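Local coordinates for high affinity transport system protein p37 (Mycoplasma hyorhinis, PDB 3EKI), which serves in a high-affinity transport system as an extracytoplasmic lipoprotein that binds thiamine diphosphate, at residues Q104-L109 and S127-E132; N112-N117 and P138-P143; I248-D253 and S257-E262. All coordinates share one frame; numbering follows the deposited sequence.

Interaction 1: Q104-L109 and S127-E132; sequences QDFTVL and SGKLVE. With TPP (thiamine diphosphate), chain B.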
loop_
_atom_site.group_PDB
_atom_site.type_symbol
_atom_site.label_atom_id
_atom_site.label_comp_id
_atom_site.label_asym_id
_atom_site.label_seq_id
_atom_site.Cartn_x
_atom_site.Cartn_y
_atom_site.Cartn_z
ATOM N N GLN A 104 0.175 -17.431 1.054
ATOM C CA GLN A 104 -0.414 -17.278 -0.288
ATOM C C GLN A 104 -1.014 -15.896 -0.493
ATOM O O GLN A 104 -0.806 -15.263 -1.535
ATOM C CB GLN A 104 -1.427 -18.409 -0.499
ATOM C CG GLN A 104 -0.900 -19.801 -0.182
ATOM C CD GLN A 104 -1.013 -20.298 1.239
ATOM O OE1 GLN A 104 -0.071 -20.253 2.036
ATOM N NE2 GLN A 104 -2.185 -20.820 1.605
ATOM N N ASP A 105 -1.755 -15.385 0.486
ATOM C CA ASP A 105 -2.366 -14.063 0.377
ATOM C C ASP A 105 -2.846 -13.599 1.737
ATOM O O ASP A 105 -2.750 -14.323 2.744
ATOM C CB ASP A 105 -3.528 -14.029 -0.609
ATOM C CG ASP A 105 -4.673 -14.954 -0.313
ATOM O OD1 ASP A 105 -5.225 -15.529 -1.281
ATOM O OD2 ASP A 105 -5.059 -15.155 0.853
ATOM N N PHE A 106 -3.359 -12.379 1.800
ATOM C CA PHE A 106 -3.645 -11.804 3.111
ATOM C C PHE A 106 -4.771 -12.542 3.823
ATOM O O PHE A 106 -4.780 -12.579 5.053
ATOM C CB PHE A 106 -3.995 -10.317 3.037
ATOM C CG PHE A 106 -5.447 -9.999 2.754
ATOM C CD1 PHE A 106 -6.332 -9.654 3.774
ATOM C CD2 PHE A 106 -5.903 -10.046 1.453
ATOM C CE1 PHE A 106 -7.656 -9.386 3.469
ATOM C CE2 PHE A 106 -7.230 -9.778 1.149
ATOM C CZ PHE A 106 -8.109 -9.446 2.161
ATOM N N THR A 107 -5.753 -13.086 3.089
ATOM C CA THR A 107 -6.802 -13.801 3.815
ATOM C C THR A 107 -6.198 -14.964 4.601
ATOM O O THR A 107 -6.550 -15.233 5.752
ATOM C CB THR A 107 -7.894 -14.363 2.878
ATOM O OG1 THR A 107 -7.291 -15.349 2.031
ATOM C CG2 THR A 107 -8.416 -13.280 1.969
ATOM N N VAL A 108 -5.282 -15.675 3.952
ATOM C CA VAL A 108 -4.605 -16.786 4.614
ATOM C C VAL A 108 -3.817 -16.273 5.813
ATOM O O VAL A 108 -3.758 -16.925 6.856
ATOM C CB VAL A 108 -3.674 -17.538 3.653
ATOM C CG1 VAL A 108 -2.960 -18.675 4.361
ATOM C CG2 VAL A 108 -4.473 -18.058 2.463
ATOM N N LEU A 109 -3.206 -15.104 5.693
ATOM C CA LEU A 109 -2.421 -14.607 6.823
ATOM C C LEU A 109 -3.305 -14.364 8.019
ATOM O O LEU A 109 -3.033 -14.786 9.148
ATOM C CB LEU A 109 -1.705 -13.304 6.476
ATOM C CG LEU A 109 -0.849 -12.738 7.614
ATOM C CD1 LEU A 109 0.445 -13.551 7.684
ATOM C CD2 LEU A 109 -0.557 -11.267 7.434
ATOM N N SER A 127 -3.482 -2.055 6.102
ATOM C CA SER A 127 -4.276 -1.556 7.208
ATOM C C SER A 127 -5.781 -1.647 7.007
ATOM O O SER A 127 -6.556 -2.060 7.879
ATOM C CB SER A 127 -3.876 -0.098 7.490
ATOM O OG SER A 127 -4.283 0.770 6.433
ATOM N N GLY A 128 -6.278 -1.259 5.821
ATOM C CA GLY A 128 -7.728 -1.276 5.638
ATOM C C GLY A 128 -8.296 -2.664 5.758
ATOM O O GLY A 128 -9.286 -2.928 6.440
ATOM N N LYS A 129 -7.665 -3.617 5.078
ATOM C CA LYS A 129 -8.114 -5.004 5.115
ATOM C C LYS A 129 -8.103 -5.539 6.550
ATOM O O LYS A 129 -8.955 -6.301 6.980
ATOM C CB LYS A 129 -7.220 -5.867 4.241
ATOM C CG LYS A 129 -7.433 -5.638 2.752
ATOM C CD LYS A 129 -6.330 -6.264 1.926
ATOM C CE LYS A 129 -6.750 -6.308 0.452
ATOM N NZ LYS A 129 -5.652 -5.792 -0.401
ATOM N N LEU A 130 -7.091 -5.117 7.300
ATOM C CA LEU A 130 -7.040 -5.579 8.699
ATOM C C LEU A 130 -8.162 -4.975 9.521
ATOM O O LEU A 130 -8.809 -5.652 10.334
ATOM C CB LEU A 130 -5.681 -5.214 9.279
ATOM C CG LEU A 130 -5.496 -5.439 10.777
ATOM C CD1 LEU A 130 -5.595 -6.919 11.122
ATOM C CD2 LEU A 130 -4.147 -4.862 11.182
ATOM N N VAL A 131 -8.424 -3.685 9.339
ATOM C CA VAL A 131 -9.505 -3.034 10.064
ATOM C C VAL A 131 -10.811 -3.752 9.758
ATOM O O VAL A 131 -11.581 -4.073 10.664
ATOM C CB VAL A 131 -9.594 -1.530 9.706
ATOM C CG1 VAL A 131 -10.903 -0.907 10.183
ATOM C CG2 VAL A 131 -8.396 -0.779 10.289
ATOM N N GLU A 132 -11.079 -4.041 8.486
ATOM C CA GLU A 132 -12.336 -4.705 8.113
ATOM C C GLU A 132 -12.384 -6.114 8.708
ATOM O O GLU A 132 -13.431 -6.630 9.113
ATOM C CB GLU A 132 -12.485 -4.748 6.608
ATOM C CG GLU A 132 -12.565 -3.435 5.856
ATOM C CD GLU A 132 -13.833 -2.639 6.086
ATOM O OE1 GLU A 132 -14.789 -3.230 6.631
ATOM O OE2 GLU A 132 -13.879 -1.439 5.722
HETATM N "N1'" TPP B . 6.987 0.650 -2.549
HETATM C "C2'" TPP B . 7.670 -0.441 -2.974
HETATM C CM2 TPP B . 9.197 -0.362 -3.067
HETATM N "N3'" TPP B . 7.022 -1.575 -3.295
HETATM C "C4'" TPP B . 5.679 -1.652 -3.098
HETATM N "N4'" TPP B . 5.070 -2.815 -3.342
HETATM C "C5'" TPP B . 4.945 -0.520 -2.717
HETATM C "C6'" TPP B . 5.660 0.642 -2.452
HETATM C "C7'" TPP B . 3.419 -0.469 -2.555
HETATM N N3 TPP B . 2.898 -0.828 -1.224
HETATM C C2 TPP B . 3.469 -1.693 -0.387
HETATM S S1 TPP B . 2.527 -1.786 1.083
HETATM C C5 TPP B . 1.349 -0.645 0.482
HETATM C C4 TPP B . 1.683 -0.346 -0.825
HETATM C CM4 TPP B . 0.992 0.799 -1.598
HETATM C C6 TPP B . 0.077 -0.239 1.234
HETATM C C7 TPP B . -0.967 -1.357 1.167
HETATM O O7 TPP B . -1.368 -1.541 -0.207
HETATM P PA TPP B . -2.004 -2.873 -0.798
HETATM O O1A TPP B . -1.970 -2.789 -2.279
HETATM O O2A TPP B . -1.324 -4.081 -0.219
HETATM O O3A TPP B . -3.473 -2.988 -0.236
HETATM P PB TPP B . -4.797 -2.345 -0.878
HETATM O O1B TPP B . -4.689 -0.851 -0.882
HETATM O O2B TPP B . -5.951 -2.853 0.076
HETATM O O3B TPP B . -5.064 -2.980 -2.308
#

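Interaction 2: N112-N117 and P138-P143; sequences NLSTDN and PGIITP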
loop_
_atom_site.group_PDB
_atom_site.type_symbol
_atom_site.label_atom_id
_atom_site.label_comp_id
_atom_site.label_asym_id
_atom_site.label_seq_id
_atom_site.Cartn_x
_atom_site.Cartn_y
_atom_site.Cartn_z
ATOM N N ASN A 112 -4.938 -17.526 9.386
ATOM C CA ASN A 112 -4.011 -18.429 10.081
ATOM C C ASN A 112 -3.562 -17.788 11.381
ATOM O O ASN A 112 -3.413 -18.483 12.381
ATOM C CB ASN A 112 -2.840 -18.791 9.194
ATOM C CG ASN A 112 -3.107 -19.892 8.193
ATOM O OD1 ASN A 112 -4.246 -20.246 7.878
ATOM N ND2 ASN A 112 -2.024 -20.448 7.656
ATOM N N LEU A 113 -3.355 -16.477 11.408
ATOM C CA LEU A 113 -3.013 -15.857 12.683
ATOM C C LEU A 113 -4.144 -15.998 13.693
ATOM O O LEU A 113 -3.917 -16.092 14.908
ATOM C CB LEU A 113 -2.694 -14.380 12.494
ATOM C CG LEU A 113 -1.354 -14.040 11.843
ATOM C CD1 LEU A 113 -1.279 -12.542 11.558
ATOM C CD2 LEU A 113 -0.185 -14.474 12.705
ATOM N N SER A 114 -5.375 -16.002 13.190
ATOM C CA SER A 114 -6.508 -16.109 14.105
ATOM C C SER A 114 -6.643 -17.488 14.737
ATOM O O SER A 114 -7.372 -17.564 15.725
ATOM C CB SER A 114 -7.809 -15.812 13.345
ATOM O OG SER A 114 -7.809 -14.439 13.017
ATOM N N THR A 115 -5.982 -18.492 14.178
ATOM C CA THR A 115 -6.060 -19.806 14.838
ATOM C C THR A 115 -5.177 -19.835 16.089
ATOM O O THR A 115 -5.418 -20.664 16.959
ATOM C CB THR A 115 -5.655 -20.957 13.912
ATOM O OG1 THR A 115 -4.251 -20.847 13.656
ATOM C CG2 THR A 115 -6.361 -20.851 12.564
ATOM N N ASP A 116 -4.195 -18.956 16.163
ATOM C CA ASP A 116 -3.273 -18.805 17.276
ATOM C C ASP A 116 -2.427 -20.072 17.423
ATOM O O ASP A 116 -2.264 -20.612 18.515
ATOM C CB ASP A 116 -3.986 -18.457 18.578
ATOM C CG ASP A 116 -3.171 -17.655 19.569
ATOM O OD1 ASP A 116 -1.957 -17.470 19.347
ATOM O OD2 ASP A 116 -3.708 -17.167 20.594
ATOM N N ASN A 117 -1.879 -20.521 16.319
ATOM C CA ASN A 117 -1.021 -21.690 16.206
ATOM C C ASN A 117 0.423 -21.213 16.211
ATOM O O ASN A 117 0.744 -20.339 15.390
ATOM C CB ASN A 117 -1.342 -22.462 14.931
ATOM C CG ASN A 117 -0.599 -23.757 14.742
ATOM O OD1 ASN A 117 0.625 -23.839 14.797
ATOM N ND2 ASN A 117 -1.329 -24.842 14.491
ATOM N N PRO A 138 -13.512 -9.151 16.354
ATOM C CA PRO A 138 -12.837 -8.218 17.254
ATOM C C PRO A 138 -11.914 -8.935 18.245
ATOM O O PRO A 138 -12.290 -9.939 18.843
ATOM C CB PRO A 138 -13.950 -7.482 17.990
ATOM C CG PRO A 138 -15.226 -7.977 17.425
ATOM C CD PRO A 138 -14.976 -9.142 16.520
ATOM N N GLY A 139 -10.726 -8.391 18.389
ATOM C CA GLY A 139 -9.627 -8.775 19.221
ATOM C C GLY A 139 -9.031 -10.134 18.956
ATOM O O GLY A 139 -8.304 -10.633 19.831
ATOM N N ILE A 140 -9.300 -10.743 17.811
ATOM C CA ILE A 140 -8.903 -12.121 17.545
ATOM C C ILE A 140 -7.398 -12.242 17.296
ATOM O O ILE A 140 -6.873 -13.333 17.540
ATOM C CB ILE A 140 -9.691 -12.711 16.372
ATOM C CG1 ILE A 140 -9.630 -14.232 16.234
ATOM C CG2 ILE A 140 -9.266 -12.046 15.060
ATOM C CD1 ILE A 140 -10.698 -14.726 15.263
ATOM N N ILE A 141 -6.783 -11.168 16.828
ATOM C CA ILE A 141 -5.341 -11.030 16.596
ATOM C C ILE A 141 -4.945 -9.655 17.125
ATOM O O ILE A 141 -5.816 -8.800 17.387
ATOM C CB ILE A 141 -4.920 -11.251 15.134
ATOM C CG1 ILE A 141 -5.570 -10.274 14.163
ATOM C CG2 ILE A 141 -5.170 -12.694 14.689
ATOM C CD1 ILE A 141 -5.236 -10.463 12.691
ATOM N N THR A 142 -3.660 -9.376 17.328
ATOM C CA THR A 142 -3.211 -8.187 18.015
ATOM C C THR A 142 -2.286 -7.307 17.202
ATOM O O THR A 142 -1.126 -7.629 16.939
ATOM C CB THR A 142 -2.435 -8.615 19.301
ATOM O OG1 THR A 142 -3.295 -9.482 20.053
ATOM C CG2 THR A 142 -2.082 -7.406 20.124
ATOM N N PRO A 143 -2.810 -6.180 16.723
ATOM C CA PRO A 143 -1.974 -5.229 15.982
ATOM C C PRO A 143 -0.937 -4.629 16.905
ATOM O O PRO A 143 -1.256 -4.274 18.052
ATOM C CB PRO A 143 -2.977 -4.161 15.533
ATOM C CG PRO A 143 -4.295 -4.854 15.564
ATOM C CD PRO A 143 -4.223 -5.769 16.770
HETATM O O HOH W 1 -4.770 -15.184 17.316
#

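Interaction 3: I248-D253 and S257-E262; sequences ILHGKD and SKFKLE. With TPP (thiamine diphosphate), chain B.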
loop_
_atom_site.group_PDB
_atom_site.type_symbol
_atom_site.label_atom_id
_atom_site.label_comp_id
_atom_site.label_asym_id
_atom_site.label_seq_id
_atom_site.Cartn_x
_atom_site.Cartn_y
_atom_site.Cartn_z
ATOM N N ILE A 248 -14.265 2.233 -16.368
ATOM C CA ILE A 248 -13.401 2.287 -15.202
ATOM C C ILE A 248 -12.699 0.963 -14.921
ATOM O O ILE A 248 -13.339 -0.078 -14.742
ATOM C CB ILE A 248 -14.242 2.677 -13.981
ATOM C CG1 ILE A 248 -14.893 4.051 -14.084
ATOM C CG2 ILE A 248 -13.403 2.569 -12.711
ATOM C CD1 ILE A 248 -15.912 4.355 -13.007
ATOM N N LEU A 249 -11.385 1.026 -14.869
ATOM C CA LEU A 249 -10.553 -0.086 -14.407
ATOM C C LEU A 249 -10.332 0.024 -12.906
ATOM O O LEU A 249 -10.100 1.119 -12.396
ATOM C CB LEU A 249 -9.190 -0.065 -15.051
ATOM C CG LEU A 249 -9.064 -0.157 -16.557
ATOM C CD1 LEU A 249 -7.586 -0.274 -16.922
ATOM C CD2 LEU A 249 -9.851 -1.338 -17.119
ATOM N N HIS A 250 -10.386 -1.111 -12.215
ATOM C CA HIS A 250 -10.300 -1.140 -10.776
ATOM C C HIS A 250 -9.636 -2.428 -10.306
ATOM O O HIS A 250 -9.465 -3.342 -11.113
ATOM C CB HIS A 250 -11.746 -1.032 -10.237
ATOM C CG HIS A 250 -12.615 -2.132 -10.764
ATOM N ND1 HIS A 250 -12.652 -3.354 -10.116
ATOM C CD2 HIS A 250 -13.424 -2.294 -11.835
ATOM C CE1 HIS A 250 -13.457 -4.190 -10.753
ATOM N NE2 HIS A 250 -13.953 -3.568 -11.823
ATOM N N GLY A 251 -9.311 -2.507 -9.021
ATOM C CA GLY A 251 -8.836 -3.761 -8.424
ATOM C C GLY A 251 -9.990 -4.536 -7.815
ATOM O O GLY A 251 -11.192 -4.333 -8.059
ATOM N N LYS A 252 -9.635 -5.511 -6.963
ATOM C CA LYS A 252 -10.679 -6.292 -6.308
ATOM C C LYS A 252 -11.478 -5.434 -5.351
ATOM O O LYS A 252 -10.999 -4.446 -4.786
ATOM C CB LYS A 252 -10.034 -7.445 -5.526
ATOM C CG LYS A 252 -9.312 -8.458 -6.395
ATOM C CD LYS A 252 -9.098 -9.767 -5.634
ATOM C CE LYS A 252 -8.284 -10.755 -6.460
ATOM N NZ LYS A 252 -7.094 -11.257 -5.718
ATOM N N ASP A 253 -12.722 -5.825 -5.079
ATOM C CA ASP A 253 -13.550 -4.965 -4.258
ATOM C C ASP A 253 -13.120 -4.923 -2.794
ATOM O O ASP A 253 -13.662 -4.108 -2.056
ATOM C CB ASP A 253 -15.019 -5.372 -4.362
ATOM C CG ASP A 253 -15.329 -6.769 -3.874
ATOM O OD1 ASP A 253 -14.636 -7.270 -2.964
ATOM O OD2 ASP A 253 -16.297 -7.353 -4.423
ATOM N N SER A 257 -6.817 0.837 -1.861
ATOM C CA SER A 257 -6.230 1.778 -2.805
ATOM C C SER A 257 -6.566 1.487 -4.265
ATOM O O SER A 257 -6.184 2.323 -5.114
ATOM C CB SER A 257 -4.710 1.846 -2.667
ATOM O OG SER A 257 -4.082 0.632 -2.999
ATOM N N LYS A 258 -7.202 0.392 -4.599
ATOM C CA LYS A 258 -7.598 0.089 -5.981
ATOM C C LYS A 258 -9.101 -0.088 -6.102
ATOM O O LYS A 258 -9.629 -0.538 -7.124
ATOM C CB LYS A 258 -6.815 -1.112 -6.509
ATOM C CG LYS A 258 -5.326 -0.797 -6.605
ATOM C CD LYS A 258 -4.475 -2.057 -6.658
ATOM C CE LYS A 258 -4.348 -2.680 -5.284
ATOM N NZ LYS A 258 -3.213 -2.083 -4.550
ATOM N N PHE A 259 -9.803 0.323 -5.054
ATOM C CA PHE A 259 -11.265 0.209 -5.066
ATOM C C PHE A 259 -11.967 1.135 -4.069
ATOM O O PHE A 259 -12.579 2.082 -4.451
ATOM C CB PHE A 259 -11.752 -1.248 -4.867
ATOM C CG PHE A 259 -13.159 -1.491 -5.357
ATOM C CD1 PHE A 259 -14.217 -1.136 -4.594
ATOM C CD2 PHE A 259 -13.398 -1.993 -6.594
ATOM C CE1 PHE A 259 -15.505 -1.330 -5.037
ATOM C CE2 PHE A 259 -14.630 -2.181 -7.022
ATOM C CZ PHE A 259 -15.699 -1.842 -6.224
ATOM N N LYS A 260 -11.877 0.876 -2.780
ATOM C CA LYS A 260 -12.694 1.567 -1.806
ATOM C C LYS A 260 -12.329 3.035 -1.650
ATOM O O LYS A 260 -13.243 3.865 -1.535
ATOM C CB LYS A 260 -12.638 0.859 -0.429
ATOM C CG LYS A 260 -13.150 -0.561 -0.484
ATOM C CD LYS A 260 -12.919 -1.312 0.820
ATOM C CE LYS A 260 -14.136 -2.130 1.221
ATOM N NZ LYS A 260 -14.016 -3.545 0.765
ATOM N N LEU A 261 -11.064 3.425 -1.645
ATOM C CA LEU A 261 -10.747 4.842 -1.442
ATOM C C LEU A 261 -11.241 5.671 -2.621
ATOM O O LEU A 261 -11.681 6.803 -2.419
ATOM C CB LEU A 261 -9.251 5.055 -1.224
ATOM C CG LEU A 261 -8.766 4.501 0.120
ATOM C CD1 LEU A 261 -7.242 4.446 0.139
ATOM C CD2 LEU A 261 -9.281 5.348 1.265
ATOM N N GLU A 262 -11.129 5.119 -3.819
ATOM C CA GLU A 262 -11.610 5.832 -5.011
ATOM C C GLU A 262 -13.137 5.865 -5.033
ATOM O O GLU A 262 -13.713 6.877 -5.432
ATOM C CB GLU A 262 -11.054 5.195 -6.290
ATOM C CG GLU A 262 -9.558 5.336 -6.447
ATOM C CD GLU A 262 -8.691 4.282 -5.792
ATOM O OE1 GLU A 262 -9.224 3.398 -5.092
ATOM O OE2 GLU A 262 -7.459 4.360 -6.022
HETATM N "N1'" TPP B . 6.987 0.650 -2.549
HETATM C "C2'" TPP B . 7.670 -0.441 -2.974
HETATM C CM2 TPP B . 9.197 -0.362 -3.067
HETATM N "N3'" TPP B . 7.022 -1.575 -3.295
HETATM C "C4'" TPP B . 5.679 -1.652 -3.098
HETATM N "N4'" TPP B . 5.070 -2.815 -3.342
HETATM C "C5'" TPP B . 4.945 -0.520 -2.717
HETATM C "C6'" TPP B . 5.660 0.642 -2.452
HETATM C "C7'" TPP B . 3.419 -0.469 -2.555
HETATM N N3 TPP B . 2.898 -0.828 -1.224
HETATM C C2 TPP B . 3.469 -1.693 -0.387
HETATM S S1 TPP B . 2.527 -1.786 1.083
HETATM C C5 TPP B . 1.349 -0.645 0.482
HETATM C C4 TPP B . 1.683 -0.346 -0.825
HETATM C CM4 TPP B . 0.992 0.799 -1.598
HETATM C C6 TPP B . 0.077 -0.239 1.234
HETATM C C7 TPP B . -0.967 -1.357 1.167
HETATM O O7 TPP B . -1.368 -1.541 -0.207
HETATM P PA TPP B . -2.004 -2.873 -0.798
HETATM O O1A TPP B . -1.970 -2.789 -2.279
HETATM O O2A TPP B . -1.324 -4.081 -0.219
HETATM O O3A TPP B . -3.473 -2.988 -0.236
HETATM P PB TPP B . -4.797 -2.345 -0.878
HETATM O O1B TPP B . -4.689 -0.851 -0.882
HETATM O O2B TPP B . -5.951 -2.853 0.076
HETATM O O3B TPP B . -5.064 -2.980 -2.308
#

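Interaction 1: Q104-L109 and S127-E132
A chi1 of 86° sets CG of Phe106 between its backbone N and carbonyl carbon and swings the ring toward Lys129, whose chain leaves beside its own backbone N, runs almost straight and bends only at its last torsion. The two side chains cross at about a right angle, with the lysine methylenes drawn over one face of the ring. Lys129 CD lies 3.5 Å from the centroid of the Phe106 ring, 6° off the normal, a CH-pi contact, while Lys129 CB approaches Phe106 CE1 and Lys129 CE lies 3.6 Å from Phe106 CE2. The ammonium reaches past the ring, so the cation-pi component is off-centre, and Lys129 NZ donates to O2B of thiamine diphosphate at 3.0 Å. The ring face probably limits how far the shaft of this phosphate-binding lysine can swing. Thr107 CG2 lies over the opposite face, toward the rim. Just before Phe106, Asp105 N-caps the helix: its OD2 accepts from Val108 N at 3.2 Å and also takes the Thr107 hydroxyl. Segments 104-109 and 127-132 meet through this one pair, with Asn125 of strand 122-125 touching Phe106, Asn254 bordering both partners, and helix 390-402 packing on Ser127 and Val131.

Interaction 2: N112-N117 and P138-P143
The flat group that matters here is a peptide rather than a ring: methyl CG2 of Ile141 sits over one face of the Leu113-Ser114 peptide, 3.6 Å from Leu113 C, and the oxygen of that peptide is taken by a water. This water donates to Leu113 O at 2.7 Å and to Ile140 O at 2.8 Å, bridging the two backbones where no direct polar bond joins the segments. The same methyl, Ile141 CG2, also meets Leu113 CB at 3.7 Å. With chi1 at 60°, CG2 of Ile141 lies anti to the carbonyl carbon and faces the helix, while the CG1-CD1 branch goes to Leu130.

Ser114 supplies the other half of the contact. Its CB touches Ile140 CD1 at 3.6 Å, and its OG is wedged against two methyls, 3.5 Å from Ile140 CG2 and a little farther from Ile141 CG2. That hydroxyl is nevertheless satisfied, being bonded to Leu110 O one turn back, so it offers the isoleucines a hydroxyl already engaged by its own helix. Thr115 similarly turns its OG1 back to Asn112 O.

With Asp116 the chain leaves the helix at positive phi, and the carboxylate is held by a salt bridge to Arg349 and a bond to Ser351. The last turn of helix 106-115 packs against residues 140-141, which lead into strand 141-152, with Val347 of strand 345-349 touching Leu113 and Ile141, and Phe133 of helix 127-136 covering Ser114 and Ile140.

Interaction 3: I248-D253 and S257-E262
Gly251 and Lys258 form the tight part of this contact: their CA atoms come within 4.7 Å, and Gly251 N donates to Lys258 O at 2.8 Å. Phe259 is wedged in beside them. Its CG, anti to the backbone N (chi1 -159°), carries the ring against the 251-253 backbone, where Asp253 CA lies over one face in a CH-pi contact, 3.8 Å from the centroid of the Phe259 ring. His250 ND1 lies at the edge of that ring, 3.8 Å from Phe259 CD2; the edge of Phe259 is turned toward the face of His250, offset, with planes at 85°. The imidazole's turn is fixed by His250 ND1 donating to Gly251 O at 2.7 Å. This is a strand-loop-helix turn whose helix start grips the diphosphate, in a protein of the periplasmic-binding-protein clan: Ser257 gives both N and OG to O1B of thiamine diphosphate, OG at 2.7 Å, and Lys258 NZ reaches O1A at 2.7 Å while also pairing with Glu308. Lys260 curls back so that its NZ donates to a lone pair of Asp253 O, in the carbonyl plane, at 2.9 Å. The solvent side is looser: Asp253 brings little more than CB near Phe259 CZ, and exposed Lys252 has its CB pointing away from the helix.

In the fold
From the N terminus, helix 106-115 contributes first to interaction 1 with its opening turn and then to interaction 2 with its last. Interaction 1 closes when the chain, having passed through strand 122-125, enters helix 127-136; interaction 2 closes at the start of strand 141-152. Their segments alternate, so the two loops cross, and they touch where Leu130 CD1 meets Ile141 CD1 at 3.9 Å. Interaction 3 comes later and in series, closing the short turn between strand 248-250 and helix 256-269. The centres of interactions 1 and 3 are about 16 Å apart, but their nearest atoms are about 5 Å apart, and both hold the diphosphate of the ligand, whereas interaction 2 stands well away from interaction 3.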